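Endoglucanase (Clostridium thermocellum, PDB 2E4T) hydrolyses internal beta-1,4-glucosidic linkages of cellulose and xyloglucan, this chain being the family 44 glycoside hydrolase part of a longer multidomain enzyme. Local coordinates at residues I14-E19 against I465-N470; L34-T39 against Y399-I404; F57-S62 against Y114-G119; D259-K264 against R275-L280; T306-L311 against K453-P458. All blocks are in the same frame, centred on the assembly; numbering follows the deposited sequence. Where two conformers were deposited one is given.

Contact 1 of 5, residues I14-E19 against I465-N470; sequences IDTSAE and IDSSKN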
# COMPACT_ATOMS: atom_id res chain seq x y z
N ILE A 14 -19.29 14.06 -16.18
CA ILE A 14 -18.58 14.58 -15.00
C ILE A 14 -19.39 15.74 -14.42
O ILE A 14 -19.93 16.56 -15.18
CB ILE A 14 -17.18 15.06 -15.40
CG1 ILE A 14 -16.34 13.86 -15.81
CG2 ILE A 14 -16.50 15.86 -14.29
CD1 ILE A 14 -15.06 14.19 -16.53
N ASP A 15 -19.47 15.81 -13.09
CA ASP A 15 -20.09 16.98 -12.44
C ASP A 15 -19.12 17.44 -11.38
O ASP A 15 -18.91 16.76 -10.36
CB ASP A 15 -21.43 16.62 -11.86
CG ASP A 15 -22.13 17.79 -11.15
OD1 ASP A 15 -21.47 18.81 -10.90
OD2 ASP A 15 -23.33 17.62 -10.85
N THR A 16 -18.43 18.54 -11.66
CA THR A 16 -17.36 19.00 -10.76
C THR A 16 -17.88 19.48 -9.41
O THR A 16 -17.06 19.66 -8.51
CB THR A 16 -16.51 20.09 -11.39
OG1 THR A 16 -17.32 21.24 -11.54
CG2 THR A 16 -15.95 19.69 -12.71
N SER A 17 -19.19 19.68 -9.27
CA SER A 17 -19.75 20.10 -8.00
C SER A 17 -20.20 18.95 -7.13
O SER A 17 -20.61 19.18 -5.98
CB SER A 17 -20.91 21.07 -8.20
OG SER A 17 -22.07 20.34 -8.64
N ALA A 18 -20.22 17.71 -7.67
CA ALA A 18 -20.89 16.60 -7.04
C ALA A 18 -19.87 15.59 -6.50
O ALA A 18 -18.81 15.32 -7.10
CB ALA A 18 -21.79 15.88 -8.01
N GLU A 19 -20.24 14.99 -5.36
CA GLU A 19 -19.49 13.88 -4.79
C GLU A 19 -18.05 14.29 -4.48
O GLU A 19 -17.16 13.43 -4.49
CB GLU A 19 -19.58 12.61 -5.59
CG GLU A 19 -21.06 12.22 -5.78
CD GLU A 19 -21.29 11.02 -6.67
OE1 GLU A 19 -20.35 10.34 -7.13
OE2 GLU A 19 -22.47 10.73 -6.97
N ILE A 465 -19.63 17.66 -19.31
CA ILE A 465 -19.13 18.14 -18.02
C ILE A 465 -20.04 19.24 -17.51
O ILE A 465 -20.34 20.20 -18.25
CB ILE A 465 -17.70 18.63 -18.17
CG1 ILE A 465 -16.81 17.49 -18.66
CG2 ILE A 465 -17.19 19.20 -16.85
CD1 ILE A 465 -15.46 17.95 -19.19
N ASP A 466 -20.46 19.13 -16.24
CA ASP A 466 -21.10 20.21 -15.53
C ASP A 466 -20.07 20.86 -14.62
O ASP A 466 -19.55 20.18 -13.72
CB ASP A 466 -22.27 19.65 -14.75
CG ASP A 466 -23.39 19.11 -15.62
OD1 ASP A 466 -23.56 19.47 -16.80
OD2 ASP A 466 -24.18 18.30 -15.07
N SER A 467 -19.75 22.14 -14.81
CA SER A 467 -18.73 22.83 -14.02
C SER A 467 -19.04 24.26 -13.86
O SER A 467 -19.80 24.78 -14.66
CB SER A 467 -17.40 22.74 -14.73
OG SER A 467 -16.45 23.53 -14.04
N SER A 468 -18.45 24.94 -12.87
CA SER A 468 -18.66 26.40 -12.78
C SER A 468 -17.82 27.18 -13.80
O SER A 468 -17.97 28.40 -13.93
CB SER A 468 -18.41 26.94 -11.37
OG SER A 468 -17.03 27.10 -11.14
N LYS A 469 -16.97 26.48 -14.53
CA LYS A 469 -16.07 27.07 -15.52
C LYS A 469 -16.48 26.60 -16.87
O LYS A 469 -17.07 25.52 -16.99
CB LYS A 469 -14.64 26.59 -15.23
CG LYS A 469 -14.28 26.82 -13.80
CD LYS A 469 -14.03 28.32 -13.52
CE LYS A 469 -13.65 28.63 -12.05
NZ LYS A 469 -14.67 28.16 -11.06
N ASN A 470 -16.13 27.38 -17.88
CA ASN A 470 -16.31 26.99 -19.27
C ASN A 470 -14.94 26.63 -19.86
O ASN A 470 -14.12 27.46 -20.18
CB ASN A 470 -16.88 28.17 -20.02
CG ASN A 470 -17.34 27.77 -21.38
OD1 ASN A 470 -16.96 28.37 -22.39
ND2 ASN A 470 -18.17 26.73 -21.43
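I14 and D15 pair in parallel with I465 and D466 where strand 8-22 and strand 459-466 run side by side in the large mixed sheet of the beta domain. D466 uses both of its main-chain polar atoms: its N gives to I14 O at 2.8 Å, and its O takes the N-H of T16 at 2.9 Å, almost in line with the carbonyl. Isoleucines suit the buried face: I14 CB rests on I465 CG1 at 4.1 Å, over L446 and I448 of strand 442-452. The aspartates occupy the other face, where water can reach them. Their carboxylates, turned 80° apart, keep OD2 of D15 4.4 Å from OD2 of D466, close enough that each may disfavour the other's charge. T16 wedges its OG1 over S467 CA at 3.3 Å, the hydroxyl being held by D443. The pairing stops at T16 and S467, where each chain makes a turn: D15 OD1 accepts from S17 N at 2.9 Å, an Asx turn inside a type I beta turn, and S467 OG, also hydrogen-bonded to Y471, accepts from K469 N in an ST turn. This is a parallel pair inside the mixed sheet of the beta domain that accompanies the TIM barrel.

Contact 2 of 5, residues L34-T39 against Y399-I404; sequences LDATVT and YTEAGI. With ZN (zinc ion), chain B.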
# COMPACT_ATOMS: atom_id res chain seq x y z
N LEU A 34 11.81 2.95 -6.83
CA LEU A 34 11.25 2.95 -8.17
C LEU A 34 11.72 4.14 -9.00
O LEU A 34 12.03 5.21 -8.50
CB LEU A 34 9.73 3.00 -8.12
CG LEU A 34 9.03 1.80 -7.48
CD1 LEU A 34 7.49 1.98 -7.62
CD2 LEU A 34 9.48 0.49 -8.08
N ASP A 35 11.60 3.94 -10.33
CA ASP A 35 11.71 5.01 -11.31
C ASP A 35 10.34 5.69 -11.46
O ASP A 35 9.68 5.63 -12.50
CB ASP A 35 12.12 4.43 -12.65
CG ASP A 35 13.32 3.52 -12.55
OD1 ASP A 35 14.34 3.95 -11.95
OD2 ASP A 35 13.31 2.38 -13.12
N ALA A 36 9.89 6.28 -10.36
CA ALA A 36 8.59 6.96 -10.34
C ALA A 36 8.67 7.96 -9.21
O ALA A 36 9.40 7.78 -8.22
CB ALA A 36 7.45 6.00 -10.07
N THR A 37 7.88 9.03 -9.34
CA THR A 37 7.68 9.96 -8.23
C THR A 37 6.64 9.36 -7.32
O THR A 37 5.48 9.10 -7.75
CB THR A 37 7.22 11.32 -8.81
OG1 THR A 37 8.23 11.80 -9.72
CG2 THR A 37 6.94 12.31 -7.71
N VAL A 38 7.03 8.98 -6.11
CA VAL A 38 6.12 8.35 -5.17
C VAL A 38 5.86 9.29 -4.02
O VAL A 38 6.61 10.22 -3.73
CB VAL A 38 6.65 6.99 -4.66
CG1 VAL A 38 6.91 6.03 -5.84
CG2 VAL A 38 7.88 7.11 -3.79
N THR A 39 4.72 9.01 -3.31
CA THR A 39 4.29 9.91 -2.23
C THR A 39 4.26 9.24 -0.87
O THR A 39 3.90 9.86 0.12
CB THR A 39 2.93 10.50 -2.55
OG1 THR A 39 1.99 9.43 -2.61
CG2 THR A 39 2.93 11.26 -3.87
N TYR A 399 5.95 -0.15 -16.87
CA TYR A 399 4.57 0.28 -17.06
C TYR A 399 3.87 0.55 -15.73
O TYR A 399 3.08 1.50 -15.63
CB TYR A 399 3.80 -0.67 -17.96
CG TYR A 399 4.02 -0.39 -19.42
CD1 TYR A 399 3.36 0.65 -20.04
CD2 TYR A 399 4.90 -1.16 -20.20
CE1 TYR A 399 3.54 0.93 -21.41
CE2 TYR A 399 5.10 -0.90 -21.56
CZ TYR A 399 4.40 0.14 -22.17
OH TYR A 399 4.60 0.36 -23.51
N THR A 400 4.15 -0.25 -14.67
CA THR A 400 3.59 0.10 -13.37
C THR A 400 4.05 1.51 -12.98
O THR A 400 3.27 2.34 -12.44
CB THR A 400 4.06 -0.91 -12.30
OG1 THR A 400 3.90 -2.22 -12.79
CG2 THR A 400 3.37 -0.68 -10.99
N GLU A 401 5.34 1.79 -13.20
CA GLU A 401 5.89 3.09 -12.86
C GLU A 401 5.23 4.21 -13.64
O GLU A 401 4.95 5.30 -13.10
CB GLU A 401 7.41 3.08 -13.11
CG GLU A 401 8.12 2.20 -12.09
CD GLU A 401 9.59 1.94 -12.46
OE1 GLU A 401 9.93 1.86 -13.69
OE2 GLU A 401 10.42 1.75 -11.54
N ALA A 402 4.96 3.99 -14.95
CA ALA A 402 4.23 4.97 -15.75
C ALA A 402 2.83 5.20 -15.13
O ALA A 402 2.33 6.33 -15.12
CB ALA A 402 4.11 4.51 -17.17
N GLY A 403 2.18 4.12 -14.68
CA GLY A 403 0.86 4.25 -14.07
C GLY A 403 0.88 5.16 -12.84
O GLY A 403 -0.05 5.97 -12.62
N ILE A 404 1.96 5.05 -12.04
CA ILE A 404 2.13 5.93 -10.88
C ILE A 404 2.39 7.38 -11.35
O ILE A 404 1.72 8.32 -10.89
CB ILE A 404 3.29 5.43 -9.97
CG1 ILE A 404 2.92 4.07 -9.38
CG2 ILE A 404 3.60 6.45 -8.91
CD1 ILE A 404 4.10 3.34 -8.74
ZN ZN B . 11.79 1.39 -13.86
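L34 begins the contact by lying beside the carboxylate of E401, with its CB 3.7 Å from E401 OE2, while one branch reaches on to the helix: L34 CD1 meets I404 CD1 at 3.8 Å, the two side chains crossing at about a right angle. D35 follows at the centre of an inverse gamma turn and does two jobs. Its N gives a hydrogen bond of 2.8 Å to E401 OE2, arriving 60° out of the carboxylate plane, and its OD2 binds zinc at 2.0 Å. E401 supplies OE1 to the same ion at 1.9 Å. The extended chain of the glutamate carries its carboxylate from the first turn of helix 398-408 out to the metal, and the two carboxylate planes stand 63° apart. The shared metal charge probably offsets the repulsion between D35 OD2 and E401 OE2, 3.4 Å apart. A395 O is the third protein ligand. A36, small enough to sit down on the helix, places its CB 4.0 Å from I404 CG2. T37 then brings its O to 3.5 Å from that same methyl, I404 CG2, and its N and O are bonded to N405 and T408 further along the helix. Strands 26-30 and 388-391 are the first and last of the parallel barrel and lie next to each other, so this zinc site ties the loop after the first strand to the helix after the last, at the closure of a TIM barrel.

Contact 3 of 5, residues F57-S62 against Y114-G119; sequences FSNAGS and YVSADG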
# COMPACT_ATOMS: atom_id res chain seq x y z
N PHE A 57 21.34 -5.90 12.02
CA PHE A 57 21.21 -7.25 11.49
C PHE A 57 19.74 -7.59 11.30
O PHE A 57 18.84 -7.01 11.93
CB PHE A 57 21.90 -8.26 12.41
CG PHE A 57 23.38 -7.98 12.58
CD1 PHE A 57 24.21 -7.84 11.49
CD2 PHE A 57 23.97 -7.95 13.85
CE1 PHE A 57 25.57 -7.63 11.64
CE2 PHE A 57 25.32 -7.72 14.03
CZ PHE A 57 26.11 -7.57 12.92
N SER A 58 19.50 -8.60 10.46
CA SER A 58 18.14 -9.06 10.21
C SER A 58 18.24 -10.50 9.69
O SER A 58 19.34 -11.00 9.40
CB SER A 58 17.40 -8.18 9.18
OG SER A 58 18.04 -8.23 7.91
N ASN A 59 17.06 -11.15 9.56
CA ASN A 59 17.02 -12.56 9.21
C ASN A 59 16.12 -12.77 8.00
O ASN A 59 15.00 -12.26 7.92
CB ASN A 59 16.55 -13.39 10.43
CG ASN A 59 16.82 -14.88 10.23
OD1 ASN A 59 16.06 -15.57 9.53
ND2 ASN A 59 17.93 -15.37 10.79
N ALA A 60 16.63 -13.58 7.07
CA ALA A 60 15.91 -13.87 5.82
C ALA A 60 14.70 -14.78 6.04
O ALA A 60 13.80 -14.85 5.14
CB ALA A 60 16.83 -14.57 4.85
N GLY A 61 14.68 -15.52 7.13
CA GLY A 61 13.62 -16.54 7.29
C GLY A 61 13.65 -17.51 6.13
O GLY A 61 14.71 -17.85 5.56
N SER A 62 12.46 -17.94 5.75
CA SER A 62 12.29 -18.86 4.65
C SER A 62 12.75 -18.34 3.30
O SER A 62 12.89 -19.12 2.33
CB SER A 62 10.85 -19.30 4.59
OG SER A 62 9.98 -18.16 4.32
N TYR A 114 11.34 -11.57 18.63
CA TYR A 114 12.80 -11.59 18.71
C TYR A 114 13.36 -10.96 17.43
O TYR A 114 12.68 -10.96 16.37
CB TYR A 114 13.32 -13.03 18.80
CG TYR A 114 12.89 -13.72 20.08
CD1 TYR A 114 13.72 -13.70 21.21
CD2 TYR A 114 11.67 -14.37 20.19
CE1 TYR A 114 13.32 -14.30 22.39
CE2 TYR A 114 11.23 -14.95 21.38
CZ TYR A 114 12.09 -14.90 22.48
OH TYR A 114 11.67 -15.49 23.66
N VAL A 115 14.59 -10.50 17.53
CA VAL A 115 15.30 -9.92 16.39
C VAL A 115 16.74 -10.48 16.37
O VAL A 115 17.28 -10.94 17.41
CB VAL A 115 15.34 -8.35 16.44
CG1 VAL A 115 13.90 -7.83 16.28
CG2 VAL A 115 15.98 -7.85 17.70
N SER A 116 17.36 -10.43 15.20
CA SER A 116 18.69 -11.03 15.05
C SER A 116 19.70 -10.43 16.04
O SER A 116 19.88 -9.19 16.11
CB SER A 116 19.23 -10.71 13.65
OG SER A 116 18.49 -11.43 12.67
N ALA A 117 20.44 -11.30 16.73
CA ALA A 117 21.52 -10.85 17.61
C ALA A 117 22.81 -10.57 16.86
O ALA A 117 23.70 -9.91 17.43
CB ALA A 117 21.80 -11.92 18.67
N ASP A 118 22.96 -11.14 15.66
CA ASP A 118 24.24 -11.19 14.98
C ASP A 118 23.97 -11.24 13.48
O ASP A 118 22.82 -11.32 13.03
CB ASP A 118 25.07 -12.40 15.47
CG ASP A 118 24.33 -13.71 15.18
OD1 ASP A 118 24.07 -14.00 14.00
OD2 ASP A 118 23.99 -14.44 16.18
N GLY A 119 25.07 -11.19 12.72
CA GLY A 119 25.04 -11.36 11.28
C GLY A 119 25.83 -12.59 10.85
O GLY A 119 26.49 -12.59 9.82
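The backbone of F57-S62 passes that of Y114-G119 without a single hydrogen bond between them, the closest approach of CA atoms being S58 CA to S116 CA at 5.3 Å. Strands 58-59 and 114-116 belong to two different three-stranded sheets outside the TIM barrel, the first following barrel strand 40-43 and the second following barrel strand 104-109, and a side chain lying on backbone, rather than strand pairing, joins them. F57 carries most of the contact. Its CG lies beside the backbone N (chi1 -60°), which lays the ring under the peptide between D118 and G119: G119 N stands 3.4 Å above the F57 ring plane over its centre, and D118 C is nearer the rim. G119 CA adds a CH-pi contact, 3.9 Å from the centroid of the F57 ring and 21° off its normal. A glycine suits this spot because a CB here would clash with F57 CE1. F57 CB meanwhile touches D118 O at 3.3 Å and S116 CB at 3.8 Å. D118 turns its own side chain away, to a salt bridge with R133. S116 points toward the other segment, its OG 3.1 Å from S58 C, without bonding there; its hydroxyl pairs with S68. The calcium site lies nearby, with E54's side chain about 8 Å from that of F57. Further along its own segment, N59 makes an Asx turn, where N59 OD1 accepts from G61 N at 2.8 Å.

Contact 4 of 5, residues D259-K264 against R275-L280; sequences DYYLDK and RLLDVL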
# COMPACT_ATOMS: atom_id res chain seq x y z
N ASP A 259 -13.23 -7.98 11.43
CA ASP A 259 -14.15 -7.37 12.41
C ASP A 259 -13.67 -7.54 13.83
O ASP A 259 -13.80 -6.63 14.66
CB ASP A 259 -15.53 -8.02 12.28
CG ASP A 259 -16.26 -7.62 10.99
OD1 ASP A 259 -15.87 -6.62 10.37
OD2 ASP A 259 -17.27 -8.32 10.68
N TYR A 260 -13.15 -8.74 14.15
CA TYR A 260 -12.59 -9.00 15.49
C TYR A 260 -11.44 -8.02 15.77
O TYR A 260 -11.36 -7.42 16.86
CB TYR A 260 -12.11 -10.43 15.56
CG TYR A 260 -11.35 -10.79 16.83
CD1 TYR A 260 -12.00 -11.38 17.91
CD2 TYR A 260 -9.98 -10.60 16.90
CE1 TYR A 260 -11.31 -11.77 19.04
CE2 TYR A 260 -9.27 -10.99 18.04
CZ TYR A 260 -9.94 -11.58 19.10
OH TYR A 260 -9.19 -12.00 20.19
N TYR A 261 -10.54 -7.87 14.79
CA TYR A 261 -9.38 -6.98 15.02
C TYR A 261 -9.83 -5.57 15.27
O TYR A 261 -9.39 -4.91 16.23
CB TYR A 261 -8.46 -7.06 13.77
CG TYR A 261 -7.21 -6.29 13.89
CD1 TYR A 261 -6.14 -6.76 14.64
CD2 TYR A 261 -7.05 -5.04 13.25
CE1 TYR A 261 -4.94 -6.07 14.75
CE2 TYR A 261 -5.84 -4.35 13.35
CZ TYR A 261 -4.80 -4.86 14.05
OH TYR A 261 -3.60 -4.16 14.05
N LEU A 262 -10.74 -5.06 14.43
CA LEU A 262 -11.23 -3.69 14.62
C LEU A 262 -11.92 -3.55 15.98
O LEU A 262 -11.70 -2.57 16.70
CB LEU A 262 -12.19 -3.33 13.47
CG LEU A 262 -11.51 -3.15 12.12
CD1 LEU A 262 -12.57 -3.21 11.03
CD2 LEU A 262 -10.74 -1.83 12.07
N ASP A 263 -12.79 -4.52 16.31
CA ASP A 263 -13.58 -4.42 17.53
C ASP A 263 -12.65 -4.46 18.76
O ASP A 263 -12.86 -3.68 19.73
CB ASP A 263 -14.58 -5.58 17.58
CG ASP A 263 -15.62 -5.43 18.67
OD1 ASP A 263 -16.17 -4.33 18.85
OD2 ASP A 263 -15.99 -6.44 19.29
N LYS A 264 -11.71 -5.37 18.77
CA LYS A 264 -10.80 -5.49 19.91
C LYS A 264 -9.86 -4.29 20.02
O LYS A 264 -9.53 -3.84 21.15
CB LYS A 264 -10.05 -6.81 19.90
CG LYS A 264 -10.93 -8.05 20.01
CD LYS A 264 -11.91 -8.05 21.19
CE LYS A 264 -12.72 -9.34 21.24
NZ LYS A 264 -13.81 -9.26 22.29
N ARG A 275 -6.93 6.62 20.72
CA ARG A 275 -6.92 5.72 19.59
C ARG A 275 -5.61 4.95 19.52
O ARG A 275 -4.52 5.56 19.47
CB ARG A 275 -7.13 6.54 18.32
CG ARG A 275 -6.97 5.71 17.04
CD ARG A 275 -7.39 6.55 15.79
NE ARG A 275 -8.84 6.73 15.69
CZ ARG A 275 -9.66 5.85 15.10
NH1 ARG A 275 -9.19 4.67 14.63
NH2 ARG A 275 -10.95 6.18 14.97
N LEU A 276 -5.69 3.62 19.43
CA LEU A 276 -4.49 2.79 19.37
C LEU A 276 -4.30 2.16 17.99
O LEU A 276 -3.21 1.61 17.72
CB LEU A 276 -4.52 1.67 20.44
CG LEU A 276 -4.52 2.22 21.86
CD1 LEU A 276 -4.63 1.05 22.83
CD2 LEU A 276 -3.27 3.03 22.18
N LEU A 277 -5.32 2.16 17.13
CA LEU A 277 -5.17 1.71 15.75
C LEU A 277 -5.58 2.89 14.87
O LEU A 277 -6.73 3.32 14.94
CB LEU A 277 -6.10 0.54 15.44
CG LEU A 277 -6.06 0.03 14.00
CD1 LEU A 277 -4.70 -0.59 13.64
CD2 LEU A 277 -7.21 -0.88 13.71
N ASP A 278 -4.64 3.39 14.06
CA ASP A 278 -4.97 4.48 13.15
C ASP A 278 -5.38 3.99 11.77
O ASP A 278 -6.25 4.61 11.12
CB ASP A 278 -3.81 5.45 13.05
CG ASP A 278 -3.55 6.11 14.38
OD1 ASP A 278 -4.30 7.08 14.70
OD2 ASP A 278 -2.65 5.64 15.11
N VAL A 279 -4.74 2.91 11.30
CA VAL A 279 -4.88 2.49 9.93
C VAL A 279 -4.96 0.96 9.88
O VAL A 279 -4.04 0.27 10.32
CB VAL A 279 -3.70 2.96 9.05
CG1 VAL A 279 -4.03 2.70 7.59
CG2 VAL A 279 -3.38 4.43 9.27
N LEU A 280 -6.08 0.45 9.36
CA LEU A 280 -6.23 -0.97 9.03
C LEU A 280 -5.39 -1.22 7.78
O LEU A 280 -5.60 -0.57 6.76
CB LEU A 280 -7.71 -1.28 8.79
CG LEU A 280 -7.99 -2.74 8.44
CD1 LEU A 280 -7.76 -3.64 9.66
CD2 LEU A 280 -9.43 -2.90 7.95
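Y261 and L262 of helix 257-272 pack on L277 and L280 at the entrance to strand 279-284, a helix-to-strand return in the TIM barrel. The tight part is buried, with no hydrogen bond across it. Y261 has CG anti to its N (chi1 -176°), which swings the ring toward the strand; there its CE2 meets L277 CD2 at 3.7 Å and its CD2 meets L280 CD1 at 3.9 Å, both methyls coming at a slant to the ring. Both L277 methyls lie near Y261 CE2, and L277 CD1 is also 3.8 Å from Y261 OH. L262 brings CD2 to 4.0 Å from L277 CD2, and branched leucines suit the job because their methyls can bridge backbones that stay well apart: L262 CA and L280 CA are 8.0 Å from each other. I208 and P230 touch Y261 as well, while S345 and Y349 of helix 338-349 border L262.

The looser side begins one residue away on the helix. D263 and K264 make no contact with the strand segment and are partly exposed, K264 laying its aliphatic CG over the face of the Y260 ring. R275, likewise partly exposed, makes no contact with the helix segment. Its guanidinium bonds to P351 O and T353 OG1, and within its own segment R275 NH1 gives to L277 O at 2.8 Å, in the guanidinium plane and nearly straight onto the carbonyl.

Contact 5 of 5, residues T306-L311 against K453-P458; sequences TNKARL and KNYDQP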
# COMPACT_ATOMS: atom_id res chain seq x y z
N THR A 306 -4.75 -13.76 -20.04
CA THR A 306 -4.27 -13.26 -18.73
C THR A 306 -4.24 -11.73 -18.73
O THR A 306 -4.62 -11.09 -17.74
CB THR A 306 -2.89 -13.82 -18.36
OG1 THR A 306 -2.83 -15.22 -18.62
CG2 THR A 306 -2.53 -13.52 -16.92
N ASN A 307 -3.71 -11.17 -19.83
CA ASN A 307 -3.63 -9.69 -19.90
C ASN A 307 -5.03 -9.06 -19.81
O ASN A 307 -5.20 -8.01 -19.14
CB ASN A 307 -2.95 -9.29 -21.18
CG ASN A 307 -1.51 -9.76 -21.27
OD1 ASN A 307 -0.86 -10.06 -20.24
ND2 ASN A 307 -0.98 -9.79 -22.50
N LYS A 308 -6.02 -9.67 -20.48
CA LYS A 308 -7.39 -9.15 -20.43
C LYS A 308 -7.93 -9.25 -19.00
O LYS A 308 -8.62 -8.34 -18.53
CB LYS A 308 -8.27 -9.86 -21.44
CG LYS A 308 -7.97 -9.44 -22.84
CD LYS A 308 -8.81 -10.22 -23.85
CE LYS A 308 -8.56 -9.66 -25.28
NZ LYS A 308 -9.28 -10.48 -26.27
N ALA A 309 -7.65 -10.37 -18.30
CA ALA A 309 -8.12 -10.51 -16.93
C ALA A 309 -7.44 -9.47 -16.03
O ALA A 309 -8.06 -8.98 -15.08
CB ALA A 309 -7.84 -11.92 -16.41
N ARG A 310 -6.16 -9.16 -16.29
CA ARG A 310 -5.47 -8.14 -15.50
C ARG A 310 -6.18 -6.80 -15.60
O ARG A 310 -6.31 -6.06 -14.62
CB ARG A 310 -4.00 -8.04 -15.94
CG ARG A 310 -3.22 -7.03 -15.12
CD ARG A 310 -1.74 -6.98 -15.49
NE ARG A 310 -1.11 -8.27 -15.34
CZ ARG A 310 -0.81 -9.11 -16.35
NH1 ARG A 310 -0.92 -8.72 -17.64
NH2 ARG A 310 -0.39 -10.36 -16.07
N LEU A 311 -6.63 -6.46 -16.83
CA LEU A 311 -7.33 -5.19 -17.03
C LEU A 311 -8.62 -5.11 -16.23
O LEU A 311 -8.99 -4.00 -15.81
CB LEU A 311 -7.63 -4.98 -18.51
CG LEU A 311 -6.41 -4.73 -19.39
CD1 LEU A 311 -6.82 -4.79 -20.87
CD2 LEU A 311 -5.74 -3.40 -19.07
N LYS A 453 -9.42 0.27 -22.06
CA LYS A 453 -9.11 -1.15 -21.89
C LYS A 453 -9.41 -1.97 -23.15
O LYS A 453 -9.17 -3.17 -23.17
CB LYS A 453 -9.84 -1.71 -20.69
CG LYS A 453 -9.45 -1.07 -19.39
CD LYS A 453 -10.18 -1.68 -18.19
CE LYS A 453 -11.56 -1.13 -17.93
NZ LYS A 453 -12.39 -2.00 -16.99
N ASN A 454 -9.96 -1.33 -24.20
CA ASN A 454 -10.24 -2.05 -25.43
C ASN A 454 -8.91 -2.60 -25.96
O ASN A 454 -7.95 -1.83 -26.16
CB ASN A 454 -10.89 -1.05 -26.42
CG ASN A 454 -11.66 -1.68 -27.50
OD1 ASN A 454 -11.33 -2.80 -27.93
ND2 ASN A 454 -12.63 -0.90 -28.04
N TYR A 455 -8.86 -3.91 -26.22
CA TYR A 455 -7.58 -4.53 -26.54
C TYR A 455 -7.14 -4.25 -27.93
O TYR A 455 -5.91 -4.12 -28.20
CB TYR A 455 -7.62 -6.06 -26.27
CG TYR A 455 -6.27 -6.60 -25.81
CD1 TYR A 455 -6.00 -6.72 -24.42
CD2 TYR A 455 -5.20 -6.90 -26.72
CE1 TYR A 455 -4.79 -7.15 -23.97
CE2 TYR A 455 -3.96 -7.36 -26.23
CZ TYR A 455 -3.77 -7.47 -24.86
OH TYR A 455 -2.54 -7.84 -24.37
N ASP A 456 -8.11 -4.20 -28.84
CA ASP A 456 -7.67 -4.17 -30.25
C ASP A 456 -8.53 -3.26 -31.10
O ASP A 456 -8.55 -3.45 -32.31
CB ASP A 456 -7.65 -5.55 -30.87
CG ASP A 456 -8.85 -6.28 -30.50
OD1 ASP A 456 -9.90 -5.58 -30.52
OD2 ASP A 456 -8.76 -7.45 -30.07
N GLN A 457 -9.13 -2.22 -30.53
CA GLN A 457 -9.82 -1.18 -31.28
C GLN A 457 -9.76 0.10 -30.49
O GLN A 457 -9.73 0.07 -29.23
CB GLN A 457 -11.31 -1.57 -31.49
CG GLN A 457 -11.60 -2.72 -32.45
CD GLN A 457 -10.94 -2.59 -33.85
OE1 GLN A 457 -10.51 -3.59 -34.44
NE2 GLN A 457 -10.87 -1.39 -34.37
N PRO A 458 -9.79 1.26 -31.17
CA PRO A 458 -9.98 2.52 -30.46
C PRO A 458 -11.34 2.58 -29.77
O PRO A 458 -12.28 1.81 -30.12
CB PRO A 458 -9.88 3.57 -31.58
CG PRO A 458 -10.29 2.81 -32.83
CD PRO A 458 -9.91 1.38 -32.64
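Helix 304-312 faces the irregular loop 453-458 in two places, with L311 CA 6.6 Å from K453 CA and K308 CA 7.7 Å from Y455 CA. Y455 bridges most of the gap. Its chi1 of -147° lies well away from a staggered value and sends the ring across to the helix, where N307 ND2 gives a hydrogen bond of 3.1 Å to Y455 OH. The bond leaves the amide plane by 22°; the amide lies beside the ring edge, almost parallel to it (planes 4° apart) and slightly stepped, with N307 CB also at that edge. Asparagine suits the place because its two ends do different work: N307 OD1 takes a bond of 2.9 Å from R310 NH1, one turn on, and ND2 is shared between Y455 and P301 O, which together fix the flip of the amide. The extended K308 crosses the Y455 ring obliquely, its CG 3.7 Å from Y455 CD1, using the aliphatic part of its chain as an apolar flank. The loop connects strands 442-452 and 459-466 of the beta domain, while the helix belongs to the TIM-barrel part, so these side chains meet at the seam between the two domains. L311 packs beside the ring, crossing Y455 at about a right angle: its CD1 is 4.1 Å from Y455 CD1 and 3.7 Å from K453 O. In one conformer K453 bends at chi3, which brings its CD to 3.5 Å from L311 O, and its NZ bonds I429 O.

The barrel and its excursions hold contacts 2, 3 and 4, the beta domain holds contact 1, and contact 5 spans the two. Contacts 4 and 5 are buried; contacts 1, 2 and 3 are partly buried. Chemistry follows place: methyl groups and a ring between the barrel wall and an outer helix in contact 4, a metal with acidic ligands at the barrel's closure in contact 2, an aromatic face against a peptide in the outlying loops of contact 3, main-chain pairing in contact 1, and a tyrosine-asparagine bond in contact 5. Contacts 1 and 5 draw on opposite ends of strand 459-466. Contacts 2 and 5 interleave along the chain, their nearest atoms about 8 Å apart, whereas contacts 1 and 3 lie about 55 Å apart between centres.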